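PDB 3LTO: mevalonate diphosphate decarboxylase from Legionella pneumophila, which probably catalyses the ATP-dependent decarboxylation of mevalonate diphosphate to isopentenyl diphosphate, a step of isoprenoid biosynthesis. Local coordinates for residues Asp175-Val180 and Leu290-Asp295; Lys51-Glu56 and Arg75-Leu80; Ser30-Thr35 and Trp158-Gly163. One frame throughout, in Å; residues are numbered along the deposited sequence.

How the interactions relate
The contacts span both halves of a GHMP-kinase-like chain. Interactions 2 and 3 belong to the N-terminal domain and reach the same mixed sheet; interaction 1 pairs the two central strands of the C-terminal four-stranded antiparallel sheet. Along the chain, 51-56 with 75-80 is nested inside the loop closed by 30-35 with 158-163, and interaction 1 follows both. Centres of interactions 1 and 2 lie about 36 Å apart, on opposite sides of the chain's centre. Interaction 3 lies between, its centre about 28 Å from interaction 2's and 18 Å from interaction 1's. Its Y34 and W158 touch L176, so the mixed sheet meets the loop leading into the other sheet, with a probable hydrogen bond from L176 N to Y34 OH.

Interaction 1 of 3, residues Asp175-Val180 and Leu290-Asp295; sequences DLLHQV and LLYRSD
Two central strands of the four-stranded antiparallel sheet in the C-terminal part meet here, 177-182 pairing with 288-292. L177 and Y292 form a hydrogen-bonded pair, L177 N to Y292 O at 2.7 Å and Y292 N to L177 O at 2.8 Å. Q179 and L290 form the next such pair, and the bond from L290 N to Q179 O is nearly straight at 169°. Between them H178 and L291 make a non-hydrogen-bonded pair. With CG anti to the backbone N (chi1 166°), the H178 imidazole swings so that ND1 reaches L290 O at 3.4 Å, a weak bond near the ring plane; the L291 methyl CD2 lies 3.8 Å from H178 CB.

L177, Q179, L290 and Y292 share the other face, where helix 297-308 packs on L177 and Y292 through A300 and F303. Such a helix-backed antiparallel sheet is in keeping with the alpha-beta C-terminal domain of the GHMP family. The Q179 chain is extended beyond CG and brings OE1 to the edge of the Y292 ring, 3.3 Å from CE2, with amide and ring planes 88° apart. One water links the two polar ends, donating to Q179 OE1 at 2.6 Å and accepting from Y292 OH. Tyrosine suits this buried place because its ring packs on A300 and F303 while its hydroxyl reaches that water. Just before strand 177-182, L176 lays CD2 4.0 Å from the CA of R293, which follows strand 288-292 and whose guanidinium forms salt bridges with D295 and D276.

Interaction 2 of 3, residues Lys51-Glu56 and Arg75-Leu80; sequences KKDIWE and RFIDHL
Segment 51-56 runs as loop into the short strand 54-55 beside residues 75-80 of helix 71-87, the backbones coming nearest at D53 and I77, whose CA atoms are 6.7 Å apart. The contact is carried by side chains. W55 and F76 form an offset edge-to-face pair, the phenyl edge directed at the face of the five-membered indole ring, with centroids 5.1 Å apart and planes at 61°. The closest atoms are F76 CD2 and W55 NE1, at 3.5 Å. W55 CG lies anti to its own N (chi1 -179°), which carries the indole out from the strand toward the helix, and its NE1 hydrogen-bonds to S97 OG, so the one polar atom of this mostly apolar group has a partner.

Strand 54-55, helix 71-87 and strand 93-99 make a beta-alpha-beta unit, in which the two strands are parallel neighbours and the helix covers one side of the sheet. F76 and L80 accordingly face I95 and also meet helix 110-129. I77, on the partly exposed side of the contact, extends CD1 to within 4.0 Å of W55 CB; a branched aliphatic chain fits this seam.

The L80 methyl CD2 sits over the face of the D53 carboxylate, 3.4 Å from D53 CG, and L80 CG is 3.7 Å from D53 OD2. The acid is used beyond the two segments, since OD1 takes a hydrogen bond from F93 N and a salt bridge from K84 NZ. These partners probably favour the charged form of D53 despite its leucine neighbour.

Interaction 3 of 3, residues Ser30-Thr35 and Trp158-Gly163; sequences SSLSYT and WALWTG
This is a buried antiparallel strand pairing inside the mixed sheet of the N-terminal domain, joining strand 31-47 to strand 158-162. S31 with W161 and S33 with A159 are hydrogen-bonded pairs, the straightest bond running from W161 N to S31 O at 176°. On one face Y34 turns its ring edge to the face of the W158 six-membered ring, with planes at 55°. Y34 CD1 lies 3.5 Å from W158 CZ2, over the ring but offset toward its rim, and Y34 CB adds a CH-pi contact, 4.1 Å from the centroid. W158 CG sits beside the backbone N (chi1 -64°), which folds the indole back across strand 31-47. L32, on this same face, packs against helix 208-224.

The other face pairs the small S31, S33 and A159 with one large residue, W161, whose CE3 lies 3.3 Å from S31 OG. At the strand end T162 OG1 donates to S30 OG at 2.7 Å, and S30 OG also bonds to G310 O of the second subunit.

The aromatic ends are tied to residues just ahead of strand 177-182, Y34 OH to L176 N and W158 NE1 to Y173 O, which satisfies their polar atoms within a largely apolar face. Opposite, the hydroxyls of S31 and S33 are polar; the S31 side chain, held by R152 NE, lies about 4 Å from a bound sulfate, probably from the crystallisation liquor, which may mark an anion-binding spot.

Interaction 1 of 3, residues Asp175-Val180 and Leu290-Asp295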
loop_
_atom_site.group_PDB
_atom_site.type_symbol
_atom_site.label_atom_id
_atom_site.label_comp_id
_atom_site.label_asym_id
_atom_site.label_seq_id
_atom_site.Cartn_x
_atom_site.Cartn_y
_atom_site.Cartn_z
ATOM N N ASP A 175 17.477 10.220 18.929
ATOM C CA ASP A 175 17.623 11.151 20.034
ATOM C C ASP A 175 18.126 12.490 19.505
ATOM O O ASP A 175 19.173 12.979 19.920
ATOM C CB ASP A 175 18.610 10.615 21.077
ATOM C CG ASP A 175 18.126 9.338 21.744
ATOM O OD1 ASP A 175 16.953 9.300 22.182
ATOM O OD2 ASP A 175 18.918 8.376 21.843
ATOM N N LEU A 176 17.387 13.078 18.574
ATOM C CA LEU A 176 17.773 14.366 18.021
ATOM C C LEU A 176 17.276 15.460 18.949
ATOM O O LEU A 176 16.327 15.256 19.701
ATOM C CB LEU A 176 17.140 14.566 16.646
ATOM C CG LEU A 176 17.470 13.542 15.564
ATOM C CD1 LEU A 176 16.606 13.822 14.336
ATOM C CD2 LEU A 176 18.963 13.600 15.222
ATOM N N LEU A 177 17.929 16.616 18.922
ATOM C CA LEU A 177 17.470 17.733 19.736
ATOM C C LEU A 177 16.548 18.516 18.809
ATOM O O LEU A 177 16.950 18.903 17.716
ATOM C CB LEU A 177 18.637 18.616 20.183
ATOM C CG LEU A 177 18.221 19.906 20.905
ATOM C CD1 LEU A 177 17.425 19.568 22.168
ATOM C CD2 LEU A 177 19.462 20.727 21.253
ATOM N N HIS A 178 15.310 18.737 19.238
ATOM C CA HIS A 178 14.331 19.455 18.420
ATOM C C HIS A 178 13.929 20.805 19.008
ATOM O O HIS A 178 13.403 20.874 20.119
ATOM C CB HIS A 178 13.086 18.575 18.226
ATOM C CG HIS A 178 11.888 19.304 17.688
ATOM N ND1 HIS A 178 11.908 20.010 16.505
ATOM C CD2 HIS A 178 10.618 19.388 18.152
ATOM C CE1 HIS A 178 10.702 20.494 16.261
ATOM N NE2 HIS A 178 9.901 20.129 17.246
ATOM N N GLN A 179 14.182 21.874 18.256
ATOM C CA GLN A 179 13.827 23.227 18.681
ATOM C C GLN A 179 12.937 23.884 17.630
ATOM O O GLN A 179 13.088 23.643 16.430
ATOM C CB GLN A 179 15.076 24.089 18.883
ATOM C CG GLN A 179 16.072 23.532 19.875
ATOM C CD GLN A 179 17.293 24.426 20.031
ATOM O OE1 GLN A 179 17.806 24.973 19.054
ATOM N NE2 GLN A 179 17.770 24.566 21.261
ATOM N N VAL A 180 12.017 24.725 18.095
ATOM C CA VAL A 180 11.099 25.428 17.213
ATOM C C VAL A 180 11.173 26.939 17.406
ATOM O O VAL A 180 10.968 27.450 18.511
ATOM C CB VAL A 180 9.638 24.993 17.459
ATOM C CG1 VAL A 180 8.737 25.586 16.389
ATOM C CG2 VAL A 180 9.541 23.476 17.477
ATOM N N LEU A 290 14.123 23.257 13.967
ATOM C CA LEU A 290 15.531 22.930 13.977
ATOM C C LEU A 290 15.678 21.513 14.525
ATOM O O LEU A 290 14.977 21.125 15.458
ATOM C CB LEU A 290 16.306 23.895 14.876
ATOM C CG LEU A 290 16.262 25.400 14.601
ATOM C CD1 LEU A 290 17.281 26.088 15.506
ATOM C CD2 LEU A 290 16.591 25.680 13.128
ATOM N N LEU A 291 16.585 20.747 13.926
ATOM C CA LEU A 291 16.872 19.384 14.353
ATOM C C LEU A 291 18.382 19.265 14.449
ATOM O O LEU A 291 19.100 19.553 13.486
ATOM C CB LEU A 291 16.321 18.366 13.349
ATOM C CG LEU A 291 14.802 18.191 13.373
ATOM C CD1 LEU A 291 14.372 17.256 12.254
ATOM C CD2 LEU A 291 14.379 17.637 14.729
ATOM N N TYR A 292 18.856 18.859 15.622
ATOM C CA TYR A 292 20.284 18.711 15.890
ATOM C C TYR A 292 20.578 17.280 16.289
ATOM O O TYR A 292 19.718 16.598 16.840
ATOM C CB TYR A 292 20.706 19.607 17.060
ATOM C CG TYR A 292 20.764 21.089 16.783
ATOM C CD1 TYR A 292 21.881 21.660 16.180
ATOM C CD2 TYR A 292 19.722 21.929 17.170
ATOM C CE1 TYR A 292 21.961 23.032 15.973
ATOM C CE2 TYR A 292 19.792 23.305 16.970
ATOM C CZ TYR A 292 20.913 23.848 16.373
ATOM O OH TYR A 292 20.995 25.208 16.182
ATOM N N ARG A 293 21.801 16.835 16.016
ATOM C CA ARG A 293 22.226 15.496 16.393
ATOM C C ARG A 293 22.429 15.484 17.908
ATOM O O ARG A 293 22.652 16.530 18.515
ATOM C CB ARG A 293 23.551 15.145 15.715
ATOM C CG ARG A 293 23.458 14.890 14.229
ATOM C CD ARG A 293 24.783 14.392 13.674
ATOM N NE ARG A 293 25.545 15.462 13.042
ATOM C CZ ARG A 293 26.335 16.309 13.686
ATOM N NH1 ARG A 293 26.487 16.208 14.993
ATOM N NH2 ARG A 293 26.945 17.276 13.022
ATOM N N SER A 294 22.357 14.304 18.517
ATOM C CA SER A 294 22.547 14.187 19.959
ATOM C C SER A 294 23.923 14.710 20.355
ATOM O O SER A 294 24.117 15.144 21.484
ATOM C CB SER A 294 22.410 12.732 20.402
ATOM O OG SER A 294 23.401 11.931 19.786
ATOM N N ASP A 295 24.874 14.682 19.426
ATOM C CA ASP A 295 26.224 15.177 19.710
ATOM C C ASP A 295 26.398 16.664 19.382
ATOM O O ASP A 295 27.509 17.185 19.425
ATOM C CB ASP A 295 27.274 14.377 18.931
ATOM C CG ASP A 295 27.267 14.693 17.449
ATOM O OD1 ASP A 295 26.287 14.345 16.769
ATOM O OD2 ASP A 295 28.244 15.299 16.961
HETATM O O HOH W 1 19.921 26.262 18.160
#

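Interaction 2 of 3, residues Lys51-Glu56 and Arg75-Leu80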
loop_
_atom_site.group_PDB
_atom_site.type_symbol
_atom_site.label_atom_id
_atom_site.label_comp_id
_atom_site.label_asym_id
_atom_site.label_seq_id
_atom_site.Cartn_x
_atom_site.Cartn_y
_atom_site.Cartn_z
ATOM N N LYS A 51 -26.528 8.884 21.577
ATOM C CA LYS A 51 -25.875 8.229 20.451
ATOM C C LYS A 51 -24.882 9.169 19.778
ATOM O O LYS A 51 -24.075 8.744 18.954
ATOM C CB LYS A 51 -26.913 7.787 19.414
ATOM C CG LYS A 51 -27.578 6.437 19.687
ATOM C CD LYS A 51 -28.454 6.476 20.921
ATOM C CE LYS A 51 -29.210 5.167 21.113
ATOM N NZ LYS A 51 -30.059 5.218 22.342
ATOM N N LYS A 52 -24.940 10.446 20.132
ATOM C CA LYS A 52 -24.061 11.433 19.527
ATOM C C LYS A 52 -22.855 11.839 20.369
ATOM O O LYS A 52 -22.953 12.043 21.576
ATOM C CB LYS A 52 -24.875 12.671 19.152
ATOM C CG LYS A 52 -25.928 12.403 18.084
ATOM C CD LYS A 52 -25.286 11.996 16.767
ATOM C CE LYS A 52 -26.318 11.929 15.653
ATOM N NZ LYS A 52 -25.698 11.574 14.348
ATOM N N ASP A 53 -21.713 11.959 19.706
ATOM C CA ASP A 53 -20.478 12.343 20.369
ATOM C C ASP A 53 -20.424 13.844 20.624
ATOM O O ASP A 53 -21.089 14.631 19.949
ATOM C CB ASP A 53 -19.284 11.945 19.510
ATOM C CG ASP A 53 -19.348 10.499 19.069
ATOM O OD1 ASP A 53 -19.595 9.629 19.930
ATOM O OD2 ASP A 53 -19.148 10.236 17.865
ATOM N N ILE A 54 -19.629 14.232 21.614
ATOM C CA ILE A 54 -19.447 15.639 21.938
ATOM C C ILE A 54 -17.956 15.856 22.100
ATOM O O ILE A 54 -17.279 15.056 22.748
ATOM C CB ILE A 54 -20.151 16.026 23.253
ATOM C CG1 ILE A 54 -21.669 15.893 23.097
ATOM C CG2 ILE A 54 -19.769 17.434 23.646
ATOM C CD1 ILE A 54 -22.433 16.256 24.350
ATOM N N TRP A 55 -17.446 16.929 21.504
ATOM C CA TRP A 55 -16.026 17.249 21.588
ATOM C C TRP A 55 -15.772 18.450 22.490
ATOM O O TRP A 55 -16.276 19.550 22.243
ATOM C CB TRP A 55 -15.457 17.530 20.199
ATOM C CG TRP A 55 -13.993 17.851 20.228
ATOM C CD1 TRP A 55 -13.001 17.081 20.754
ATOM C CD2 TRP A 55 -13.356 19.019 19.695
ATOM N NE1 TRP A 55 -11.783 17.693 20.583
ATOM C CE2 TRP A 55 -11.970 18.883 19.934
ATOM C CE3 TRP A 55 -13.819 20.167 19.040
ATOM C CZ2 TRP A 55 -11.041 19.849 19.541
ATOM C CZ3 TRP A 55 -12.890 21.131 18.648
ATOM C CH2 TRP A 55 -11.518 20.962 18.901
ATOM N N GLU A 56 -14.985 18.231 23.538
ATOM C CA GLU A 56 -14.658 19.292 24.474
ATOM C C GLU A 56 -13.160 19.345 24.679
ATOM O O GLU A 56 -12.625 18.699 25.574
ATOM C CB GLU A 56 -15.361 19.055 25.806
ATOM C CG GLU A 56 -14.992 20.042 26.901
ATOM C CD GLU A 56 -15.626 19.671 28.229
ATOM O OE1 GLU A 56 -15.710 18.457 28.507
ATOM O OE2 GLU A 56 -16.029 20.580 28.995
ATOM N N ARG A 75 -14.211 17.190 11.615
ATOM C CA ARG A 75 -13.262 16.150 11.237
ATOM C C ARG A 75 -12.982 15.186 12.382
ATOM O O ARG A 75 -12.939 13.977 12.183
ATOM C CB ARG A 75 -11.937 16.779 10.791
ATOM C CG ARG A 75 -12.033 17.701 9.588
ATOM C CD ARG A 75 -12.098 16.915 8.294
ATOM N NE ARG A 75 -10.899 16.107 8.081
ATOM C CZ ARG A 75 -10.694 15.345 7.009
ATOM N NH1 ARG A 75 -11.609 15.286 6.047
ATOM N NH2 ARG A 75 -9.577 14.641 6.897
ATOM N N PHE A 76 -12.791 15.730 13.581
ATOM C CA PHE A 76 -12.470 14.917 14.750
ATOM C C PHE A 76 -13.603 13.975 15.150
ATOM O O PHE A 76 -13.368 12.802 15.426
ATOM C CB PHE A 76 -12.086 15.825 15.931
ATOM C CG PHE A 76 -11.017 15.241 16.831
ATOM C CD1 PHE A 76 -9.804 14.801 16.299
ATOM C CD2 PHE A 76 -11.217 15.148 18.206
ATOM C CE1 PHE A 76 -8.805 14.277 17.124
ATOM C CE2 PHE A 76 -10.229 14.629 19.037
ATOM C CZ PHE A 76 -9.019 14.192 18.495
ATOM N N ILE A 77 -14.828 14.495 15.182
ATOM C CA ILE A 77 -15.986 13.692 15.533
ATOM C C ILE A 77 -16.243 12.651 14.433
ATOM O O ILE A 77 -16.454 11.469 14.723
ATOM C CB ILE A 77 -17.218 14.606 15.773
ATOM C CG1 ILE A 77 -17.052 15.318 17.124
ATOM C CG2 ILE A 77 -18.513 13.795 15.743
ATOM C CD1 ILE A 77 -18.134 16.347 17.452
ATOM N N ASP A 78 -16.205 13.075 13.173
ATOM C CA ASP A 78 -16.407 12.126 12.077
ATOM C C ASP A 78 -15.434 10.948 12.206
ATOM O O ASP A 78 -15.779 9.811 11.882
ATOM C CB ASP A 78 -16.188 12.789 10.712
ATOM C CG ASP A 78 -17.373 13.609 10.263
ATOM O OD1 ASP A 78 -18.462 13.465 10.864
ATOM O OD2 ASP A 78 -17.217 14.386 9.297
ATOM N N HIS A 79 -14.215 11.215 12.669
ATOM C CA HIS A 79 -13.242 10.142 12.805
ATOM C C HIS A 79 -13.675 9.163 13.887
ATOM O O HIS A 79 -13.447 7.961 13.763
ATOM C CB HIS A 79 -11.846 10.690 13.125
ATOM C CG HIS A 79 -10.777 9.642 13.109
ATOM N ND1 HIS A 79 -10.474 8.910 11.983
ATOM C CD2 HIS A 79 -9.965 9.180 14.088
ATOM C CE1 HIS A 79 -9.522 8.040 12.267
ATOM N NE2 HIS A 79 -9.195 8.182 13.540
ATOM N N LEU A 80 -14.300 9.667 14.947
ATOM C CA LEU A 80 -14.758 8.774 16.000
ATOM C C LEU A 80 -15.892 7.929 15.432
ATOM O O LEU A 80 -15.917 6.715 15.623
ATOM C CB LEU A 80 -15.253 9.547 17.231
ATOM C CG LEU A 80 -15.811 8.647 18.349
ATOM C CD1 LEU A 80 -14.760 7.591 18.693
ATOM C CD2 LEU A 80 -16.186 9.464 19.602
#

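Interaction 3 of 3, residues Ser30-Thr35 and Trp158-Gly163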
loop_
_atom_site.group_PDB
_atom_site.type_symbol
_atom_site.label_atom_id
_atom_site.label_comp_id
_atom_site.label_asym_id
_atom_site.label_seq_id
_atom_site.Cartn_x
_atom_site.Cartn_y
_atom_site.Cartn_z
ATOM N N SER A 30 5.764 9.521 -1.418
ATOM C CA SER A 30 6.075 9.043 -0.093
ATOM C C SER A 30 6.415 10.227 0.798
ATOM O O SER A 30 6.623 11.352 0.318
ATOM C CB SER A 30 7.266 8.088 -0.146
ATOM O OG SER A 30 6.967 6.954 -0.935
ATOM N N SER A 31 6.466 9.961 2.098
ATOM C CA SER A 31 6.810 10.975 3.080
ATOM C C SER A 31 7.654 10.337 4.180
ATOM O O SER A 31 7.495 9.154 4.492
ATOM C CB SER A 31 5.543 11.617 3.661
ATOM O OG SER A 31 4.679 10.659 4.259
ATOM N N LEU A 32 8.569 11.122 4.743
ATOM C CA LEU A 32 9.467 10.668 5.804
ATOM C C LEU A 32 9.457 11.673 6.958
ATOM O O LEU A 32 9.680 12.870 6.746
ATOM C CB LEU A 32 10.895 10.542 5.266
ATOM C CG LEU A 32 11.971 10.194 6.292
ATOM C CD1 LEU A 32 11.961 8.706 6.559
ATOM C CD2 LEU A 32 13.320 10.610 5.768
ATOM N N SER A 33 9.218 11.194 8.176
ATOM C CA SER A 33 9.175 12.093 9.317
ATOM C C SER A 33 9.884 11.563 10.555
ATOM O O SER A 33 10.123 10.362 10.689
ATOM C CB SER A 33 7.719 12.415 9.669
ATOM O OG SER A 33 7.020 11.234 10.029
ATOM N N TYR A 34 10.226 12.484 11.451
ATOM C CA TYR A 34 10.880 12.139 12.702
ATOM C C TYR A 34 9.788 12.165 13.765
ATOM O O TYR A 34 8.989 13.100 13.807
ATOM C CB TYR A 34 11.947 13.170 13.057
ATOM C CG TYR A 34 12.713 12.818 14.317
ATOM C CD1 TYR A 34 13.453 11.639 14.396
ATOM C CD2 TYR A 34 12.679 13.649 15.435
ATOM C CE1 TYR A 34 14.134 11.294 15.557
ATOM C CE2 TYR A 34 13.359 13.308 16.604
ATOM C CZ TYR A 34 14.083 12.130 16.655
ATOM O OH TYR A 34 14.748 11.777 17.809
ATOM N N THR A 35 9.743 11.149 14.617
ATOM C CA THR A 35 8.719 11.110 15.651
ATOM C C THR A 35 9.183 11.907 16.872
ATOM O O THR A 35 10.188 11.582 17.491
ATOM C CB THR A 35 8.384 9.644 16.034
ATOM O OG1 THR A 35 8.054 8.906 14.847
ATOM C CG2 THR A 35 7.186 9.594 16.975
ATOM N N TRP A 158 11.769 6.900 13.288
ATOM C CA TRP A 158 11.532 7.418 11.939
ATOM C C TRP A 158 10.411 6.640 11.268
ATOM O O TRP A 158 10.295 5.429 11.444
ATOM C CB TRP A 158 12.787 7.309 11.068
ATOM C CG TRP A 158 13.934 8.124 11.541
ATOM C CD1 TRP A 158 14.928 7.727 12.388
ATOM C CD2 TRP A 158 14.190 9.501 11.233
ATOM N NE1 TRP A 158 15.789 8.778 12.628
ATOM C CE2 TRP A 158 15.357 9.876 11.933
ATOM C CE3 TRP A 158 13.544 10.454 10.436
ATOM C CZ2 TRP A 158 15.892 11.167 11.862
ATOM C CZ3 TRP A 158 14.073 11.737 10.366
ATOM C CH2 TRP A 158 15.237 12.082 11.075
ATOM N N ALA A 159 9.591 7.336 10.486
ATOM C CA ALA A 159 8.484 6.691 9.789
ATOM C C ALA A 159 8.507 6.989 8.302
ATOM O O ALA A 159 8.646 8.136 7.895
ATOM C CB ALA A 159 7.157 7.144 10.380
ATOM N N LEU A 160 8.371 5.946 7.492
ATOM C CA LEU A 160 8.346 6.111 6.051
ATOM C C LEU A 160 6.995 5.633 5.561
ATOM O O LEU A 160 6.590 4.505 5.827
ATOM C CB LEU A 160 9.455 5.302 5.377
ATOM C CG LEU A 160 9.453 5.370 3.842
ATOM C CD1 LEU A 160 9.765 6.784 3.395
ATOM C CD2 LEU A 160 10.474 4.396 3.272
ATOM N N TRP A 161 6.298 6.514 4.854
ATOM C CA TRP A 161 4.977 6.224 4.318
ATOM C C TRP A 161 5.082 6.185 2.795
ATOM O O TRP A 161 5.443 7.174 2.158
ATOM C CB TRP A 161 4.005 7.316 4.792
ATOM C CG TRP A 161 2.594 7.247 4.269
ATOM C CD1 TRP A 161 1.982 6.185 3.675
ATOM C CD2 TRP A 161 1.617 8.293 4.323
ATOM N NE1 TRP A 161 0.679 6.502 3.351
ATOM C CE2 TRP A 161 0.429 7.791 3.740
ATOM C CE3 TRP A 161 1.628 9.610 4.809
ATOM C CZ2 TRP A 161 -0.739 8.559 3.627
ATOM C CZ3 TRP A 161 0.472 10.378 4.696
ATOM C CH2 TRP A 161 -0.698 9.847 4.110
ATOM N N THR A 162 4.799 5.021 2.224
ATOM C CA THR A 162 4.842 4.834 0.780
ATOM C C THR A 162 3.601 4.054 0.397
ATOM O O THR A 162 3.353 2.988 0.947
ATOM C CB THR A 162 6.077 4.024 0.348
ATOM O OG1 THR A 162 7.263 4.788 0.580
ATOM C CG2 THR A 162 5.988 3.675 -1.125
ATOM N N GLY A 163 2.824 4.577 -0.542
ATOM C CA GLY A 163 1.614 3.887 -0.945
ATOM C C GLY A 163 0.666 3.773 0.234
ATOM O O GLY A 163 0.410 4.762 0.927
#